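Local coordinates for protein galactose mutarotase related enzyme (Lactobacillus acidophilus, PDB 3DCD) that probably binds carbohydrate and may act as an isomerase of the aldose 1-epimerase (galactose mutarotase) family, at residues F126-K131 with M136-G141; F161-H164 with T168-R171; L179-R184 with H270-N275. One frame throughout, in Å; residues are numbered along the deposited sequence.

Contact 1 of 3, residues F126-K131 with M136-G141; sequences FSVVNK and MIFGVG
Val140 lays its CG2 methyl over one face of the Phe126 ring, 3.9 Å from the ring centroid and 14° off the normal, a CH-pi contact displaced toward the rim on the CG side. CG2 stands anti to the backbone N of Val140 (CG1 at chi1 65°), which lifts this methyl up to the ring. At the far end of the same ring, CZ of Phe126 approaches the carbonyl O of Gly141 obliquely at 3.6 Å. The next pair reverses the roles: Phe138 now gives the ring and Val128 the methyls. CG1 of Val128 lies 4.1 Å from the centroid of the Phe138 ring, over its face, while CG2 of Val128 reaches CE2 of Phe138 at 3.7 Å. Near the turn, Asn130 and the selenomethionine Met136 lie alongside each other, pointing opposite ways, with CB of Met136 3.4 Å from CG of Asn130. The Asn130 amide is held by the backbone: its ND2 donates to Leu277 O and Glu134 O and its OD1 accepts from Ser132 N, which fixes the rotation of a buried polar group. No hydrogen bond joins the two segments; the axes of 126-130 and 136-138 come no closer than 8.8 Å and run at 152°, so side chains fill the gap between two layers. The two strands form a beta arch rather than a hairpin, going to different sheets of a beta sandwich. Strand 121-130 pairs with 109-118 and 282-292 in the nine-stranded sheet, whereas strand 136-147 pairs with 48-49, 249-256 and 275-277 in the opposing one. Phe111 and Phe283 extend the core around Val128, Phe138 and Val140, and Tyr105 packs on Met136 and Phe138.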
loop_
_atom_site.group_PDB
_atom_site.type_symbol
_atom_site.label_atom_id
_atom_site.label_comp_id
_atom_site.label_asym_id
_atom_site.label_seq_id
_atom_site.Cartn_x
_atom_site.Cartn_y
_atom_site.Cartn_z
ATOM N N PHE A 126 6.491 -2.037 -8.584
ATOM C CA PHE A 126 7.086 -3.256 -8.042
ATOM C C PHE A 126 7.591 -4.169 -9.162
ATOM O O PHE A 126 6.914 -4.364 -10.172
ATOM C CB PHE A 126 6.047 -4.026 -7.229
ATOM C CG PHE A 126 5.444 -3.229 -6.098
ATOM C CD1 PHE A 126 6.272 -2.559 -5.173
ATOM C CD2 PHE A 126 4.066 -3.141 -5.964
ATOM C CE1 PHE A 126 5.702 -1.811 -4.116
ATOM C CE2 PHE A 126 3.486 -2.408 -4.905
ATOM C CZ PHE A 126 4.309 -1.757 -3.982
ATOM N N SER A 127 8.770 -4.738 -8.954
ATOM C CA SER A 127 9.299 -5.756 -9.816
ATOM C C SER A 127 9.835 -6.868 -8.938
ATOM O O SER A 127 10.661 -6.623 -8.061
ATOM C CB SER A 127 10.411 -5.184 -10.683
ATOM O OG SER A 127 11.169 -6.221 -11.272
ATOM N N VAL A 128 9.353 -8.087 -9.174
ATOM C CA VAL A 128 9.853 -9.273 -8.458
ATOM C C VAL A 128 10.428 -10.263 -9.486
ATOM O O VAL A 128 9.739 -10.633 -10.426
ATOM C CB VAL A 128 8.710 -9.944 -7.649
ATOM C CG1 VAL A 128 9.201 -11.155 -6.881
ATOM C CG2 VAL A 128 8.080 -8.935 -6.666
ATOM N N VAL A 129 11.677 -10.673 -9.299
ATOM C CA VAL A 129 12.287 -11.714 -10.124
ATOM C C VAL A 129 12.529 -12.947 -9.271
ATOM O O VAL A 129 13.201 -12.865 -8.243
ATOM C CB VAL A 129 13.619 -11.234 -10.759
ATOM C CG1 VAL A 129 14.260 -12.343 -11.611
ATOM C CG2 VAL A 129 13.368 -9.967 -11.605
ATOM N N ASN A 130 11.968 -14.080 -9.688
ATOM C CA ASN A 130 12.193 -15.339 -8.992
ATOM C C ASN A 130 13.547 -15.918 -9.389
ATOM O O ASN A 130 13.777 -16.185 -10.579
ATOM C CB ASN A 130 11.063 -16.314 -9.303
ATOM C CG ASN A 130 11.233 -17.653 -8.598
ATOM O OD1 ASN A 130 12.046 -17.785 -7.683
ATOM N ND2 ASN A 130 10.456 -18.655 -9.025
ATOM N N LYS A 131 14.431 -16.067 -8.398
ATOM C CA LYS A 131 15.784 -16.605 -8.560
ATOM C C LYS A 131 15.908 -18.018 -7.984
ATOM O O LYS A 131 17.001 -18.545 -7.846
ATOM C CB LYS A 131 16.791 -15.689 -7.857
ATOM C CG LYS A 131 16.949 -14.317 -8.507
ATOM C CD LYS A 131 17.428 -14.448 -9.949
ATOM C CE LYS A 131 17.717 -13.085 -10.560
ATOM N NZ LYS A 131 18.372 -13.205 -11.903
HETATM N N MSE A 136 7.921 -19.458 -7.240
HETATM C CA MSE A 136 7.850 -18.601 -6.065
HETATM C C MSE A 136 6.406 -18.162 -5.818
HETATM O O MSE A 136 5.682 -17.864 -6.757
HETATM C CB MSE A 136 8.745 -17.386 -6.278
HETATM C CG MSE A 136 8.732 -16.395 -5.148
HETATM SE SE MSE A 136 10.170 -15.136 -5.460
HETATM C CE MSE A 136 9.272 -14.065 -6.784
ATOM N N ILE A 137 6.002 -18.123 -4.548
ATOM C CA ILE A 137 4.636 -17.748 -4.157
ATOM C C ILE A 137 4.732 -16.526 -3.235
ATOM O O ILE A 137 5.342 -16.621 -2.176
ATOM C CB ILE A 137 3.888 -18.946 -3.487
ATOM C CG1 ILE A 137 3.879 -20.139 -4.459
ATOM C CG2 ILE A 137 2.438 -18.560 -3.175
ATOM C CD1 ILE A 137 3.615 -21.522 -3.854
ATOM N N PHE A 138 4.182 -15.390 -3.682
ATOM C CA PHE A 138 4.265 -14.115 -2.959
ATOM C C PHE A 138 3.055 -13.200 -3.155
ATOM O O PHE A 138 2.328 -13.272 -4.180
ATOM C CB PHE A 138 5.522 -13.326 -3.366
ATOM C CG PHE A 138 5.432 -12.743 -4.738
ATOM C CD1 PHE A 138 5.700 -13.533 -5.858
ATOM C CD2 PHE A 138 5.040 -11.418 -4.923
ATOM C CE1 PHE A 138 5.579 -13.001 -7.138
ATOM C CE2 PHE A 138 4.917 -10.890 -6.189
ATOM C CZ PHE A 138 5.185 -11.676 -7.299
ATOM N N GLY A 139 2.857 -12.324 -2.166
ATOM C CA GLY A 139 1.947 -11.197 -2.274
ATOM C C GLY A 139 2.782 -9.922 -2.187
ATOM O O GLY A 139 3.852 -9.921 -1.589
ATOM N N VAL A 140 2.314 -8.860 -2.825
ATOM C CA VAL A 140 2.967 -7.540 -2.763
ATOM C C VAL A 140 1.879 -6.455 -2.754
ATOM O O VAL A 140 0.809 -6.646 -3.325
ATOM C CB VAL A 140 4.026 -7.339 -3.900
ATOM C CG1 VAL A 140 3.381 -7.321 -5.298
ATOM C CG2 VAL A 140 4.863 -6.080 -3.644
ATOM N N GLY A 141 2.138 -5.339 -2.071
ATOM C CA GLY A 141 1.150 -4.283 -1.934
ATOM C C GLY A 141 1.784 -2.987 -1.448
ATOM O O GLY A 141 2.879 -2.989 -0.887
#

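Contact 2 of 3, residues F161-H164 with T168-R171; sequences FDMH and TRVR
From CG to NE the Arg169 side chain runs extended (chi2 167°, chi3 178°), while the selenomethionine Met163 bends at its last torsion (chi3 58°), and the two meet where the arginine ends. The bend turns CE of Met163 onto the guanidinium, where it rests over one face, 3.7 Å above the plane and shifted toward the NE side. There CE lies 3.7 Å from NE of Arg169 and 3.8 Å from its CD. The root of the same methionine also takes part, CB of Met163 coming within 3.6 Å of NH1 of Arg169. Apolar atoms of one side chain thus cover the flat cationic group at two points. On the next residue, the carbonyl O of His164 lies obliquely 3.5 Å from NH2 of Arg169, with no hydrogen bond between them. The polar end is bonded instead to residues adjoining the segments; among these bonds NH2 of Arg169 donates to Pro165 O. The arginine therefore reaches back across its own chain reversal to the backbone near the end of strand 159-164. Met163 also touches Val216 of strand 214-220 and Leu209. The contact joins a strand of the large antiparallel sheet to strand 169-175 of a small three-stranded sheet, a packing of Met163 on the Arg169 guanidinium that links two sheets within the all-beta fold of the aldose 1-epimerase family.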
loop_
_atom_site.group_PDB
_atom_site.type_symbol
_atom_site.label_atom_id
_atom_site.label_comp_id
_atom_site.label_asym_id
_atom_site.label_seq_id
_atom_site.Cartn_x
_atom_site.Cartn_y
_atom_site.Cartn_z
ATOM N N PHE A 161 -13.690 9.358 0.390
ATOM C CA PHE A 161 -13.107 8.714 -0.789
ATOM C C PHE A 161 -14.185 8.336 -1.788
ATOM O O PHE A 161 -15.348 8.094 -1.434
ATOM C CB PHE A 161 -12.156 7.548 -0.447
ATOM C CG PHE A 161 -12.830 6.332 0.154
ATOM C CD1 PHE A 161 -13.195 5.260 -0.649
ATOM C CD2 PHE A 161 -13.078 6.258 1.528
ATOM C CE1 PHE A 161 -13.796 4.133 -0.111
ATOM C CE2 PHE A 161 -13.692 5.139 2.085
ATOM C CZ PHE A 161 -14.052 4.071 1.259
ATOM N N ASP A 162 -13.782 8.359 -3.047
ATOM C CA ASP A 162 -14.660 8.130 -4.154
ATOM C C ASP A 162 -13.928 7.233 -5.136
ATOM O O ASP A 162 -12.802 7.510 -5.525
ATOM C CB ASP A 162 -15.007 9.461 -4.819
ATOM C CG ASP A 162 -16.283 9.392 -5.605
ATOM O OD1 ASP A 162 -17.050 8.412 -5.446
ATOM O OD2 ASP A 162 -16.535 10.325 -6.391
HETATM N N MSE A 163 -14.567 6.151 -5.540
HETATM C CA MSE A 163 -13.914 5.219 -6.437
HETATM C C MSE A 163 -14.460 5.332 -7.852
HETATM O O MSE A 163 -15.672 5.459 -8.060
HETATM C CB MSE A 163 -14.051 3.807 -5.897
HETATM C CG MSE A 163 -13.579 3.705 -4.467
HETATM SE SE MSE A 163 -13.630 1.872 -3.818
HETATM C CE MSE A 163 -12.464 1.128 -5.141
ATOM N N HIS A 164 -13.555 5.333 -8.821
ATOM C CA HIS A 164 -13.937 5.330 -10.224
ATOM C C HIS A 164 -13.351 4.068 -10.875
ATOM O O HIS A 164 -12.250 3.664 -10.526
ATOM C CB HIS A 164 -13.436 6.608 -10.897
ATOM C CG HIS A 164 -13.942 7.864 -10.247
ATOM N ND1 HIS A 164 -13.285 8.484 -9.200
ATOM C CD2 HIS A 164 -15.056 8.599 -10.480
ATOM C CE1 HIS A 164 -13.964 9.553 -8.828
ATOM N NE2 HIS A 164 -15.043 9.647 -9.589
ATOM N N THR A 168 -20.810 -0.494 -7.758
ATOM C CA THR A 168 -20.834 -1.231 -6.504
ATOM C C THR A 168 -19.840 -2.391 -6.597
ATOM O O THR A 168 -19.758 -3.077 -7.631
ATOM C CB THR A 168 -22.268 -1.708 -6.206
ATOM O OG1 THR A 168 -23.080 -0.554 -5.930
ATOM C CG2 THR A 168 -22.292 -2.540 -4.960
ATOM N N ARG A 169 -19.065 -2.588 -5.534
ATOM C CA ARG A 169 -18.012 -3.582 -5.500
ATOM C C ARG A 169 -18.148 -4.467 -4.269
ATOM O O ARG A 169 -18.710 -4.052 -3.248
ATOM C CB ARG A 169 -16.630 -2.900 -5.471
ATOM C CG ARG A 169 -16.193 -2.237 -6.782
ATOM C CD ARG A 169 -14.967 -1.345 -6.512
ATOM N NE ARG A 169 -14.432 -0.680 -7.710
ATOM C CZ ARG A 169 -14.825 0.503 -8.174
ATOM N NH1 ARG A 169 -15.815 1.180 -7.593
ATOM N NH2 ARG A 169 -14.229 1.015 -9.248
ATOM N N VAL A 170 -17.598 -5.675 -4.344
ATOM C CA VAL A 170 -17.696 -6.608 -3.223
ATOM C C VAL A 170 -16.707 -6.181 -2.145
ATOM O O VAL A 170 -15.525 -5.972 -2.442
ATOM C CB VAL A 170 -17.394 -8.053 -3.659
ATOM C CG1 VAL A 170 -17.451 -9.004 -2.465
ATOM C CG2 VAL A 170 -18.389 -8.502 -4.741
ATOM N N ARG A 171 -17.198 -6.009 -0.918
ATOM C CA ARG A 171 -16.316 -5.784 0.237
ATOM C C ARG A 171 -16.044 -7.114 0.916
ATOM O O ARG A 171 -16.971 -7.916 1.110
ATOM C CB ARG A 171 -16.976 -4.855 1.266
ATOM C CG ARG A 171 -16.078 -4.549 2.483
ATOM C CD ARG A 171 -16.876 -3.938 3.619
ATOM N NE ARG A 171 -16.171 -4.070 4.903
ATOM C CZ ARG A 171 -16.582 -3.490 6.023
ATOM N NH1 ARG A 171 -17.687 -2.752 6.018
ATOM N NH2 ARG A 171 -15.892 -3.637 7.140
#

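Contact 3 of 3, residues L179-R184 with H270-N275; sequences LDWNNR and HKYGMN
OD2 of Asp180 accepts a hydrogen bond from ND2 of Asn183 at 2.9 Å, the angle at the hydrogen being 167°, and also faces Lys175 NZ in a long, weak ion pair. OD2 lies close to the amide plane of Asn183, and the N-H reaches it on the syn side, tilted out of the carboxylate plane. Together with the backbone bond from Asn183 N to Asp180 O (3.0 Å), this clasp closes the short 3-10 turn that carries Trp181. Trp181 then makes the contact with Tyr272, an edge-to-face pair. The six-membered ring of the indole turns its edge to the tyrosine face, with centroids 5.1 Å apart and planes at 68°. CH2 of Trp181 leads, 3.7 Å from CZ of Tyr272, and CZ3 of Trp181 follows at 3.9 Å from CE2 of Tyr272. The hydroxyl O of Tyr272 lies near the indole plane, beside its edge. Both side chains leave their backbones with CG anti to N, which extends the two rings toward each other across the gap between the loops. Within its own segment, CD of Arg184 covers a face of the indole, 3.4 Å above the plane, while NE of Arg184 forms a salt bridge with Glu208. Arg261 makes cation-pi contacts with both aromatic rings. Tyr272 rides on a type II turn from Lys271 to Met274, with Gly273 at positive phi. The pair thus bridges two surface loops: one connects strands 178-179 and 185-187 of the small sheet, the other leads from strand 249-256 into strand 275-277.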
loop_
_atom_site.group_PDB
_atom_site.type_symbol
_atom_site.label_atom_id
_atom_site.label_comp_id
_atom_site.label_asym_id
_atom_site.label_seq_id
_atom_site.Cartn_x
_atom_site.Cartn_y
_atom_site.Cartn_z
ATOM N N LEU A 179 -9.798 -12.943 6.605
ATOM C CA LEU A 179 -10.982 -12.647 5.762
ATOM C C LEU A 179 -12.227 -13.423 6.227
ATOM O O LEU A 179 -12.248 -14.666 6.237
ATOM C CB LEU A 179 -10.706 -12.896 4.266
ATOM C CG LEU A 179 -9.412 -12.364 3.614
ATOM C CD1 LEU A 179 -9.412 -12.655 2.109
ATOM C CD2 LEU A 179 -9.231 -10.864 3.850
ATOM N N ASP A 180 -13.256 -12.675 6.611
ATOM C CA ASP A 180 -14.546 -13.210 6.999
ATOM C C ASP A 180 -15.300 -13.537 5.692
ATOM O O ASP A 180 -16.278 -12.876 5.300
ATOM C CB ASP A 180 -15.270 -12.176 7.877
ATOM C CG ASP A 180 -16.576 -12.670 8.434
ATOM O OD1 ASP A 180 -16.816 -13.896 8.475
ATOM O OD2 ASP A 180 -17.377 -11.808 8.837
ATOM N N TRP A 181 -14.813 -14.574 5.019
ATOM C CA TRP A 181 -15.159 -14.833 3.633
ATOM C C TRP A 181 -16.663 -14.881 3.375
ATOM O O TRP A 181 -17.148 -14.287 2.407
ATOM C CB TRP A 181 -14.486 -16.113 3.119
ATOM C CG TRP A 181 -14.629 -16.204 1.631
ATOM C CD1 TRP A 181 -15.556 -16.928 0.942
ATOM C CD2 TRP A 181 -13.865 -15.482 0.656
ATOM N NE1 TRP A 181 -15.417 -16.703 -0.414
ATOM C CE2 TRP A 181 -14.371 -15.835 -0.613
ATOM C CE3 TRP A 181 -12.787 -14.584 0.731
ATOM C CZ2 TRP A 181 -13.836 -15.324 -1.798
ATOM C CZ3 TRP A 181 -12.259 -14.079 -0.445
ATOM C CH2 TRP A 181 -12.789 -14.446 -1.695
ATOM N N ASN A 182 -17.400 -15.562 4.240
ATOM C CA ASN A 182 -18.827 -15.772 3.963
ATOM C C ASN A 182 -19.696 -14.540 4.120
ATOM O O ASN A 182 -20.885 -14.560 3.781
ATOM C CB ASN A 182 -19.386 -16.945 4.769
ATOM C CG ASN A 182 -18.987 -18.300 4.178
ATOM O OD1 ASN A 182 -18.901 -19.305 4.905
ATOM N ND2 ASN A 182 -18.757 -18.343 2.861
ATOM N N ASN A 183 -19.094 -13.470 4.631
ATOM C CA ASN A 183 -19.763 -12.188 4.744
ATOM C C ASN A 183 -19.371 -11.157 3.685
ATOM O O ASN A 183 -19.650 -9.970 3.839
ATOM C CB ASN A 183 -19.625 -11.645 6.171
ATOM C CG ASN A 183 -20.541 -12.361 7.135
ATOM O OD1 ASN A 183 -21.642 -12.764 6.757
ATOM N ND2 ASN A 183 -20.096 -12.542 8.376
ATOM N N ARG A 184 -18.742 -11.606 2.606
ATOM C CA ARG A 184 -18.530 -10.728 1.451
ATOM C C ARG A 184 -19.890 -10.217 1.003
ATOM O O ARG A 184 -20.883 -10.972 1.025
ATOM C CB ARG A 184 -17.888 -11.492 0.308
ATOM C CG ARG A 184 -16.378 -11.624 0.424
ATOM C CD ARG A 184 -15.854 -12.673 -0.546
ATOM N NE ARG A 184 -15.954 -12.272 -1.954
ATOM C CZ ARG A 184 -16.747 -12.853 -2.864
ATOM N NH1 ARG A 184 -17.542 -13.873 -2.529
ATOM N NH2 ARG A 184 -16.743 -12.411 -4.115
ATOM N N HIS A 270 -1.612 -23.410 -1.318
ATOM C CA HIS A 270 -3.080 -23.285 -1.423
ATOM C C HIS A 270 -3.599 -21.901 -1.043
ATOM O O HIS A 270 -4.821 -21.656 -1.098
ATOM C CB HIS A 270 -3.788 -24.302 -0.534
ATOM C CG HIS A 270 -3.422 -25.726 -0.810
ATOM N ND1 HIS A 270 -3.567 -26.719 0.136
ATOM C CD2 HIS A 270 -2.919 -26.324 -1.916
ATOM C CE1 HIS A 270 -3.170 -27.869 -0.379
ATOM N NE2 HIS A 270 -2.771 -27.655 -1.622
ATOM N N LYS A 271 -2.698 -20.999 -0.644
ATOM C CA LYS A 271 -3.121 -19.700 -0.090
ATOM C C LYS A 271 -3.786 -18.801 -1.139
ATOM O O LYS A 271 -3.157 -18.383 -2.096
ATOM C CB LYS A 271 -1.946 -18.983 0.587
ATOM C CG LYS A 271 -2.293 -17.624 1.229
ATOM C CD LYS A 271 -1.055 -17.029 1.894
ATOM C CE LYS A 271 -1.231 -15.515 2.129
ATOM N NZ LYS A 271 -2.443 -15.202 2.972
ATOM N N TYR A 272 -5.068 -18.523 -0.933
ATOM C CA TYR A 272 -5.849 -17.651 -1.806
ATOM C C TYR A 272 -5.196 -16.304 -2.105
ATOM O O TYR A 272 -4.665 -15.630 -1.193
ATOM C CB TYR A 272 -7.231 -17.418 -1.197
ATOM C CG TYR A 272 -8.035 -16.416 -1.976
ATOM C CD1 TYR A 272 -8.677 -16.776 -3.166
ATOM C CD2 TYR A 272 -8.135 -15.098 -1.544
ATOM C CE1 TYR A 272 -9.401 -15.838 -3.896
ATOM C CE2 TYR A 272 -8.863 -14.161 -2.269
ATOM C CZ TYR A 272 -9.479 -14.542 -3.439
ATOM O OH TYR A 272 -10.197 -13.595 -4.150
ATOM N N GLY A 273 -5.240 -15.917 -3.385
ATOM C CA GLY A 273 -4.833 -14.571 -3.839
ATOM C C GLY A 273 -3.326 -14.316 -3.935
ATOM O O GLY A 273 -2.889 -13.162 -4.064
HETATM N N MSE A 274 -2.522 -15.376 -3.857
HETATM C CA MSE A 274 -1.066 -15.231 -3.973
HETATM C C MSE A 274 -0.680 -15.241 -5.431
HETATM O O MSE A 274 -1.390 -15.837 -6.258
HETATM C CB MSE A 274 -0.315 -16.341 -3.229
HETATM C CG MSE A 274 -0.397 -16.249 -1.718
HETATM SE SE MSE A 274 0.543 -14.646 -1.056
HETATM C CE MSE A 274 2.192 -15.515 -0.486
ATOM N N ASN A 275 0.414 -14.561 -5.749
ATOM C CA ASN A 275 1.040 -14.651 -7.075
ATOM C C ASN A 275 1.976 -15.861 -7.189
ATOM O O ASN A 275 2.742 -16.147 -6.270
ATOM C CB ASN A 275 1.811 -13.358 -7.412
ATOM C CG ASN A 275 0.984 -12.113 -7.187
ATOM O OD1 ASN A 275 1.183 -11.390 -6.200
ATOM N ND2 ASN A 275 0.034 -11.858 -8.079
#

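Overall arrangement
Contact 3 touches both of the others, while contacts 1 and 2 remain separate, their centres 27 Å apart and their nearest atoms about 15 Å. The centre of contact 3 is 19 Å from each of the other two. Toward contact 1, segment 270-275 runs alongside strand 136-147: Asn275 N probably donates to Phe138 O (2.8 Å), and Met274 packs on Ile137, Phe138 and Gly139. Toward contact 2, Arg184 packs against strand 169-175, its NE 3.6 Å from CG1 of Val170. Contacts 1 and 2 each involve a strand of the large antiparallel sheet, 121-130 and 159-164 respectively. All three belong to the one aldose 1-epimerase fold.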